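Local coordinates for protein hydrogenase maturation factor (Thermoanaerobacter tengcongensis, PDB 3VTI) that probably receives a carbamoyl group from its partner HypF and dehydrates it with ATP to make the nitrile needed in [NiFe]-hydrogenase maturation, at residues 148-153 with 251-256; 203-208 with 243-248; 226-231 with 277-282. All blocks are in the same frame, centred on the assembly; numbering follows the deposited sequence.

Contact 1 (148-153 with 251-256); sequences LISGTI and GKVVVV
Leu148 and Val255 meet through flat peptide groups, with no ring or carboxylate between the segments. Leu148 N lies in the plane of the Val255 carbonyl, 2.7 Å from Val255 O, with a nearly straight N-H. The return bond from Val255 N to Leu148 O is equally short, but its donor stands 27° out of the carbonyl plane. Val254 CA also leans on Leu148 O, in a CH...O contact of 3.4 Å. These bonds make Leu148 and Val255 an antiparallel hydrogen-bonded pair. Ile149 and Val254, the non-hydrogen-bonded pair beside it, put their side chains on the other face of the sheet, where Ile149 CD1 touches Val254 CG2 at 3.7 Å.

Beyond Ile149 a side chain takes over part of the pairing. Ser150 N still reaches Val253 O, but Val253 N is received by Ser150 OG at 2.7 Å, the hydroxyl set between its own N and carbonyl carbon (chi1 59°). It also gives its proton to a water bound to Gly251 O. Further on, Lys252 runs past Gly151, its CD 3.5 Å from Gly151 CA, where a side chain would probably collide. Lys252 NZ donates to Thr152 O at 2.7 Å and to Thr152 OG1 more loosely, and forms a salt bridge with Asp176; OG1 is bonded to Asp155 as well.

Helix 204-216 covers the Ile149 and Val254 face through Val205 and Val208, while helix 262-270 packs on Leu148. Within the sheet, strand 146-149 has strand 279-285 as its other neighbour, and strand 254-257 has strand 194-198.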
loop_
_atom_site.group_PDB
_atom_site.type_symbol
_atom_site.label_atom_id
_atom_site.label_comp_id
_atom_site.label_asym_id
_atom_site.label_seq_id
_atom_site.Cartn_x
_atom_site.Cartn_y
_atom_site.Cartn_z
ATOM N N LEU C 148 -2.417 34.361 -3.610
ATOM C CA LEU C 148 -1.016 34.217 -3.975
ATOM C C LEU C 148 -0.620 32.742 -4.068
ATOM O O LEU C 148 -1.243 31.870 -3.441
ATOM C CB LEU C 148 -0.123 34.929 -2.954
ATOM C CG LEU C 148 -0.261 36.442 -2.819
ATOM C CD1 LEU C 148 -1.311 36.818 -1.792
ATOM C CD2 LEU C 148 1.066 37.039 -2.442
ATOM N N ILE C 149 0.417 32.471 -4.857
ATOM C CA ILE C 149 1.069 31.165 -4.884
ATOM C C ILE C 149 2.535 31.362 -4.509
ATOM O O ILE C 149 3.172 32.307 -4.985
ATOM C CB ILE C 149 0.962 30.477 -6.278
ATOM C CG1 ILE C 149 1.550 29.065 -6.244
ATOM C CG2 ILE C 149 1.686 31.273 -7.345
ATOM C CD1 ILE C 149 0.560 28.010 -5.915
ATOM N N SER C 150 3.071 30.466 -3.681
ATOM C CA SER C 150 4.449 30.588 -3.171
ATOM C C SER C 150 5.561 30.352 -4.200
ATOM O O SER C 150 6.718 30.664 -3.928
ATOM C CB SER C 150 4.657 29.646 -1.980
ATOM O OG SER C 150 4.411 28.297 -2.339
ATOM N N GLY C 151 5.217 29.789 -5.360
ATOM C CA GLY C 151 6.201 29.504 -6.409
ATOM C C GLY C 151 5.614 28.837 -7.647
ATOM O O GLY C 151 4.395 28.823 -7.838
ATOM N N THR C 152 6.487 28.286 -8.488
ATOM C CA THR C 152 6.083 27.748 -9.781
ATOM C C THR C 152 5.099 26.593 -9.640
ATOM O O THR C 152 5.128 25.842 -8.652
ATOM C CB THR C 152 7.289 27.283 -10.617
ATOM O OG1 THR C 152 8.068 26.368 -9.851
ATOM C CG2 THR C 152 8.165 28.465 -11.037
ATOM N N ILE C 153 4.240 26.457 -10.648
ATOM C CA ILE C 153 3.128 25.515 -10.627
ATOM C C ILE C 153 3.428 24.303 -11.503
ATOM O O ILE C 153 3.853 24.452 -12.655
ATOM C CB ILE C 153 1.829 26.200 -11.135
ATOM C CG1 ILE C 153 1.464 27.400 -10.248
ATOM C CG2 ILE C 153 0.662 25.207 -11.238
ATOM C CD1 ILE C 153 0.684 28.490 -10.996
ATOM N N GLY C 251 5.996 21.429 -3.001
ATOM C CA GLY C 251 6.748 22.477 -2.319
ATOM C C GLY C 251 6.100 23.841 -2.482
ATOM O O GLY C 251 6.795 24.868 -2.463
ATOM N N LYS C 252 4.771 23.859 -2.644
ATOM C CA LYS C 252 4.033 25.112 -2.859
ATOM C C LYS C 252 2.827 25.284 -1.935
ATOM O O LYS C 252 2.203 24.318 -1.499
ATOM C CB LYS C 252 3.582 25.256 -4.325
ATOM C CG LYS C 252 4.686 25.082 -5.366
ATOM C CD LYS C 252 5.732 26.183 -5.291
ATOM C CE LYS C 252 7.119 25.672 -5.708
ATOM N NZ LYS C 252 7.158 25.082 -7.078
ATOM N N VAL C 253 2.504 26.530 -1.637
ATOM C CA VAL C 253 1.282 26.816 -0.907
ATOM C C VAL C 253 0.512 27.929 -1.614
ATOM O O VAL C 253 1.111 28.895 -2.094
ATOM C CB VAL C 253 1.557 27.154 0.600
ATOM C CG1 VAL C 253 2.408 28.443 0.755
ATOM C CG2 VAL C 253 0.234 27.254 1.401
ATOM N N VAL C 254 -0.805 27.749 -1.701
ATOM C CA VAL C 254 -1.739 28.784 -2.134
ATOM C C VAL C 254 -2.178 29.575 -0.915
ATOM O O VAL C 254 -2.612 29.006 0.090
ATOM C CB VAL C 254 -2.983 28.170 -2.800
ATOM C CG1 VAL C 254 -4.069 29.238 -3.062
ATOM C CG2 VAL C 254 -2.593 27.455 -4.088
ATOM N N VAL C 255 -2.080 30.890 -1.012
ATOM C CA VAL C 255 -2.396 31.764 0.108
ATOM C C VAL C 255 -3.474 32.766 -0.234
ATOM O O VAL C 255 -3.401 33.443 -1.239
ATOM C CB VAL C 255 -1.175 32.592 0.526
ATOM C CG1 VAL C 255 -1.379 33.196 1.901
ATOM C CG2 VAL C 255 0.093 31.762 0.472
ATOM N N VAL C 256 -4.463 32.871 0.632
ATOM C CA VAL C 256 -5.455 33.934 0.536
ATOM C C VAL C 256 -5.233 34.916 1.693
ATOM O O VAL C 256 -5.068 34.491 2.833
ATOM C CB VAL C 256 -6.897 33.365 0.541
ATOM C CG1 VAL C 256 -7.902 34.443 0.249
ATOM C CG2 VAL C 256 -7.030 32.261 -0.498
HETATM O O HOH W 1 7.024 27.498 -2.459
HETATM O O HOH W 2 9.897 25.183 -7.712
#

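Contact 2 (203-208 with 243-248); sequences GGVAEV and DFLHLA
Ala206 N gives the one hydrogen bond between the segments, to Leu245 O at 2.9 Å. It comes in the carbonyl plane with an N-H angle of 164°, near the start of helix 204-216. Val205 N is also close to that oxygen, but its N-H points poorly for a bond. Gly204 CA adds a weaker CH...O contact to Leu245 O at 3.6 Å. The loop carbonyl therefore sits against the N-terminal end of the helix, whose dipole would probably be favourable to it. A side chain on Gly204 would probably run into the carbonyls of Leu245 and Leu247, so the close backbone approach probably depends on this glycine.

The loop is folded by polar contacts of its own. Asp243 OD1 accepts from Leu245 N, which arrives from above the carboxylate plane, forming an Asx turn; His246 N bonds to Asp243 O.

Apolar contact comes from Leu245 and two helix residues. With its CG anti to its own carbonyl carbon (chi1 -72°), Leu245 brings CD2 to 3.8 Å from Val205 CB, the two side chains meeting at a slant. Leu245 CB lies by the methyl of Ala206.

The His246 ring is met at its edge: Ala206 CB lies in the ring plane, 3.5 Å from His246 ND1. Asp243 CB lies 3.9 Å above one face of that ring, toward the rim.

Around this core, Leu247 packs on Met158 and Met161 of helix 155-164 and on Cys237 of helix 231-240, and the backbone of Ala248 bonds to Gly157. The loop thus joins the start of helix 204-216 to two other helices.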
loop_
_atom_site.group_PDB
_atom_site.type_symbol
_atom_site.label_atom_id
_atom_site.label_comp_id
_atom_site.label_asym_id
_atom_site.label_seq_id
_atom_site.Cartn_x
_atom_site.Cartn_y
_atom_site.Cartn_z
ATOM N N GLY C 203 -4.584 17.150 -7.790
ATOM C CA GLY C 203 -5.523 17.993 -8.534
ATOM C C GLY C 203 -4.994 19.391 -8.811
ATOM O O GLY C 203 -5.652 20.193 -9.464
ATOM N N GLY C 204 -3.805 19.692 -8.292
ATOM C CA GLY C 204 -3.141 20.979 -8.520
ATOM C C GLY C 204 -3.819 22.225 -7.977
ATOM O O GLY C 204 -4.658 22.164 -7.078
ATOM N N VAL C 205 -3.434 23.364 -8.538
ATOM C CA VAL C 205 -3.948 24.670 -8.125
ATOM C C VAL C 205 -5.450 24.786 -8.383
ATOM O O VAL C 205 -6.197 25.289 -7.537
ATOM C CB VAL C 205 -3.181 25.816 -8.828
ATOM C CG1 VAL C 205 -3.814 27.178 -8.530
ATOM C CG2 VAL C 205 -1.705 25.801 -8.418
ATOM N N ALA C 206 -5.888 24.288 -9.541
ATOM C CA ALA C 206 -7.302 24.309 -9.927
ATOM C C ALA C 206 -8.208 23.785 -8.814
ATOM O O ALA C 206 -9.187 24.437 -8.441
ATOM C CB ALA C 206 -7.511 23.522 -11.211
ATOM N N GLU C 207 -7.849 22.619 -8.276
ATOM C CA GLU C 207 -8.653 21.921 -7.278
ATOM C C GLU C 207 -8.737 22.699 -5.966
ATOM O O GLU C 207 -9.819 22.828 -5.393
ATOM C CB GLU C 207 -8.114 20.507 -7.069
ATOM C CG GLU C 207 -8.918 19.627 -6.127
ATOM C CD GLU C 207 -10.323 19.325 -6.621
ATOM O OE1 GLU C 207 -10.538 19.131 -7.846
ATOM O OE2 GLU C 207 -11.232 19.275 -5.766
ATOM N N VAL C 208 -7.603 23.230 -5.515
ATOM C CA VAL C 208 -7.562 24.113 -4.359
ATOM C C VAL C 208 -8.546 25.295 -4.499
ATOM O O VAL C 208 -9.344 25.551 -3.593
ATOM C CB VAL C 208 -6.115 24.642 -4.104
ATOM C CG1 VAL C 208 -6.119 25.844 -3.129
ATOM C CG2 VAL C 208 -5.205 23.533 -3.600
ATOM N N ASP C 243 -2.986 21.202 -18.812
ATOM C CA ASP C 243 -3.049 22.454 -18.050
ATOM C C ASP C 243 -2.255 22.261 -16.762
ATOM O O ASP C 243 -2.621 21.420 -15.936
ATOM C CB ASP C 243 -4.510 22.807 -17.725
ATOM C CG ASP C 243 -4.698 24.262 -17.296
ATOM O OD1 ASP C 243 -3.770 24.849 -16.687
ATOM O OD2 ASP C 243 -5.790 24.823 -17.563
ATOM N N PHE C 244 -1.176 23.022 -16.577
ATOM C CA PHE C 244 -0.352 22.868 -15.359
ATOM C C PHE C 244 -1.112 23.138 -14.062
ATOM O O PHE C 244 -0.683 22.735 -12.970
ATOM C CB PHE C 244 0.952 23.671 -15.422
ATOM C CG PHE C 244 0.769 25.125 -15.747
ATOM C CD1 PHE C 244 0.340 26.023 -14.774
ATOM C CD2 PHE C 244 1.058 25.600 -17.026
ATOM C CE1 PHE C 244 0.177 27.360 -15.062
ATOM C CE2 PHE C 244 0.905 26.950 -17.333
ATOM C CZ PHE C 244 0.462 27.832 -16.344
ATOM N N LEU C 245 -2.254 23.802 -14.193
ATOM C CA LEU C 245 -3.172 24.016 -13.083
ATOM C C LEU C 245 -3.732 22.717 -12.516
ATOM O O LEU C 245 -4.323 22.721 -11.435
ATOM C CB LEU C 245 -4.320 24.932 -13.512
ATOM C CG LEU C 245 -3.974 26.409 -13.718
ATOM C CD1 LEU C 245 -5.218 27.186 -14.149
ATOM C CD2 LEU C 245 -3.331 27.027 -12.457
ATOM N N HIS C 246 -3.552 21.613 -13.236
ATOM C CA HIS C 246 -4.057 20.331 -12.779
ATOM C C HIS C 246 -2.959 19.420 -12.270
ATOM O O HIS C 246 -3.257 18.382 -11.689
ATOM C CB HIS C 246 -4.819 19.592 -13.879
ATOM C CG HIS C 246 -5.979 20.351 -14.442
ATOM N ND1 HIS C 246 -6.633 21.347 -13.747
ATOM C CD2 HIS C 246 -6.628 20.231 -15.627
ATOM C CE1 HIS C 246 -7.613 21.829 -14.489
ATOM N NE2 HIS C 246 -7.633 21.164 -15.633
ATOM N N LEU C 247 -1.702 19.773 -12.518
ATOM C CA LEU C 247 -0.580 18.950 -12.069
ATOM C C LEU C 247 -0.278 19.243 -10.619
ATOM O O LEU C 247 -0.385 20.381 -10.195
ATOM C CB LEU C 247 0.670 19.224 -12.901
ATOM C CG LEU C 247 0.703 18.781 -14.359
ATOM C CD1 LEU C 247 1.979 19.295 -14.986
ATOM C CD2 LEU C 247 0.608 17.272 -14.484
ATOM N N ALA C 248 0.134 18.221 -9.876
ATOM C CA ALA C 248 0.433 18.333 -8.438
ATOM C C ALA C 248 1.714 19.115 -8.111
ATOM O O ALA C 248 2.647 19.182 -8.920
ATOM C CB ALA C 248 0.478 16.947 -7.802
#

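Contact 3 (226-231 with 277-282); sequences KLPVKE and DAEIIG
Lys226 and Ile281 come closest in backbone, CA to CA 5.4 Å, where two segments run 142° apart without a hydrogen bond between them. Lys226 O faces Glu279 CB at 3.4 Å and the CG2 methyl of Ile281, while Lys226 CB lies against Ile280 O. From the loop, Leu227 CD2 reaches Ile281 CG2 at 3.8 Å, the two side chains crossing at about a right angle. The place of Ile281 CG2, anti to its own carbonyl carbon, turns this branch to the leucine, with CB beside it.

Pro228 forms the middle of the contact. Its CB rests on Asp277 O at 3.6 Å, its CG lies alongside Glu279 CG, and its CD meets Ile281 CG2 at 4.0 Å. Putting a glycine here would probably uncover Asp277 O and the aliphatic part of Glu279, open a gap beside Ile281 and set the loop backbone freer to turn. Lys230 NZ stays 4.3 Å from Asp277 OD2, too far for a salt bridge.

Strand 279-285 carries a classic beta bulge, Ile281 and Gly282 both facing Val147, and the loop leading to helix 231-240 packs beside it in this AIR synthase-related C-terminal domain.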
loop_
_atom_site.group_PDB
_atom_site.type_symbol
_atom_site.label_atom_id
_atom_site.label_comp_id
_atom_site.label_asym_id
_atom_site.label_seq_id
_atom_site.Cartn_x
_atom_site.Cartn_y
_atom_site.Cartn_z
ATOM N N LYS C 226 0.196 36.131 -14.832
ATOM C CA LYS C 226 0.764 36.208 -13.494
ATOM C C LYS C 226 1.109 34.853 -12.898
ATOM O O LYS C 226 1.653 34.792 -11.802
ATOM C CB LYS C 226 -0.182 36.966 -12.552
ATOM C CG LYS C 226 -0.181 38.486 -12.736
ATOM C CD LYS C 226 1.133 39.110 -12.261
ATOM C CE LYS C 226 1.356 40.481 -12.880
ATOM N NZ LYS C 226 1.767 40.381 -14.313
ATOM N N LEU C 227 0.808 33.772 -13.612
ATOM C CA LEU C 227 1.054 32.420 -13.095
ATOM C C LEU C 227 2.502 31.978 -13.308
ATOM O O LEU C 227 2.986 31.960 -14.442
ATOM C CB LEU C 227 0.082 31.407 -13.708
ATOM C CG LEU C 227 -1.418 31.626 -13.461
ATOM C CD1 LEU C 227 -2.286 30.736 -14.361
ATOM C CD2 LEU C 227 -1.778 31.432 -11.992
ATOM N N PRO C 228 3.205 31.648 -12.207
ATOM C CA PRO C 228 4.600 31.222 -12.295
ATOM C C PRO C 228 4.735 29.759 -12.704
ATOM O O PRO C 228 4.069 28.879 -12.143
ATOM C CB PRO C 228 5.134 31.440 -10.871
ATOM C CG PRO C 228 3.953 31.324 -10.003
ATOM C CD PRO C 228 2.751 31.762 -10.810
ATOM N N VAL C 229 5.602 29.507 -13.674
ATOM C CA VAL C 229 5.772 28.166 -14.203
ATOM C C VAL C 229 7.113 28.075 -14.918
ATOM O O VAL C 229 7.422 28.925 -15.775
ATOM C CB VAL C 229 4.584 27.776 -15.160
ATOM C CG1 VAL C 229 4.373 28.830 -16.256
ATOM C CG2 VAL C 229 4.775 26.380 -15.740
ATOM N N LYS C 230 7.909 27.067 -14.554
ATOM C CA LYS C 230 9.196 26.834 -15.206
ATOM C C LYS C 230 8.956 26.503 -16.664
ATOM O O LYS C 230 8.015 25.784 -16.993
ATOM C CB LYS C 230 9.975 25.706 -14.526
ATOM C CG LYS C 230 10.402 26.014 -13.091
ATOM C CD LYS C 230 11.249 24.900 -12.497
ATOM C CE LYS C 230 11.208 24.934 -10.965
ATOM N NZ LYS C 230 11.969 26.057 -10.359
ATOM N N GLU C 231 9.796 27.054 -17.533
ATOM C CA GLU C 231 9.713 26.826 -18.969
ATOM C C GLU C 231 9.668 25.342 -19.320
ATOM O O GLU C 231 8.965 24.941 -20.250
ATOM C CB GLU C 231 10.880 27.506 -19.697
ATOM C CG GLU C 231 10.813 29.029 -19.687
ATOM C CD GLU C 231 9.692 29.584 -20.547
ATOM O OE1 GLU C 231 9.518 29.099 -21.686
ATOM O OE2 GLU C 231 8.990 30.508 -20.082
ATOM N N ASP C 277 9.890 32.560 -6.220
ATOM C CA ASP C 277 9.115 32.671 -7.454
ATOM C C ASP C 277 7.664 32.984 -7.170
ATOM O O ASP C 277 6.814 32.821 -8.048
ATOM C CB ASP C 277 9.213 31.384 -8.285
ATOM C CG ASP C 277 10.642 31.012 -8.624
ATOM O OD1 ASP C 277 11.399 31.901 -9.072
ATOM O OD2 ASP C 277 11.008 29.831 -8.443
ATOM N N ALA C 278 7.384 33.432 -5.946
ATOM C CA ALA C 278 6.017 33.760 -5.533
ATOM C C ALA C 278 5.407 34.863 -6.380
ATOM O O ALA C 278 6.103 35.781 -6.819
ATOM C CB ALA C 278 5.977 34.142 -4.071
ATOM N N GLU C 279 4.099 34.752 -6.604
ATOM C CA GLU C 279 3.327 35.764 -7.318
ATOM C C GLU C 279 1.924 35.936 -6.736
ATOM O O GLU C 279 1.301 34.978 -6.276
ATOM C CB GLU C 279 3.202 35.411 -8.813
ATOM C CG GLU C 279 4.520 35.225 -9.584
ATOM C CD GLU C 279 5.186 36.536 -10.024
ATOM O OE1 GLU C 279 6.127 36.452 -10.850
ATOM O OE2 GLU C 279 4.782 37.636 -9.560
ATOM N N ILE C 280 1.450 37.180 -6.753
ATOM C CA ILE C 280 0.036 37.500 -6.666
ATOM C C ILE C 280 -0.577 36.970 -7.963
ATOM O O ILE C 280 -0.146 37.359 -9.052
ATOM C CB ILE C 280 -0.168 39.041 -6.580
ATOM C CG1 ILE C 280 0.446 39.598 -5.282
ATOM C CG2 ILE C 280 -1.651 39.423 -6.733
ATOM C CD1 ILE C 280 0.391 41.108 -5.151
ATOM N N ILE C 281 -1.562 36.080 -7.854
ATOM C CA ILE C 281 -2.126 35.429 -9.044
ATOM C C ILE C 281 -3.608 35.726 -9.322
ATOM O O ILE C 281 -4.082 35.500 -10.433
ATOM C CB ILE C 281 -1.898 33.891 -9.049
ATOM C CG1 ILE C 281 -2.549 33.239 -7.824
ATOM C CG2 ILE C 281 -0.402 33.568 -9.150
ATOM C CD1 ILE C 281 -2.765 31.748 -7.946
ATOM N N GLY C 282 -4.331 36.231 -8.326
ATOM C CA GLY C 282 -5.750 36.472 -8.494
ATOM C C GLY C 282 -6.450 37.178 -7.355
ATOM O O GLY C 282 -5.809 37.762 -6.476
#

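Ile153 ties the three contacts together. Its CG2 packs 3.7 Å from Val205 CG2 of contact 2, and Ile153 N probably bonds to Pro228 O of contact 3 at 2.9 Å. Contacts 1 and 3 also share the sheet, since Ile149 N probably bonds to Glu279 O at 3.0 Å. Contacts 2 and 3 meet more lightly, through Phe244 against Val229 and Leu227. Contact 1 lies nearest the metal: the side chain of Val253 is about 9 Å from the bound magnesium ion and about 5 Å from that of its ligand Asp199. Gly204 of contact 2 is somewhat farther from the ion, whereas contact 3 lies away from that site.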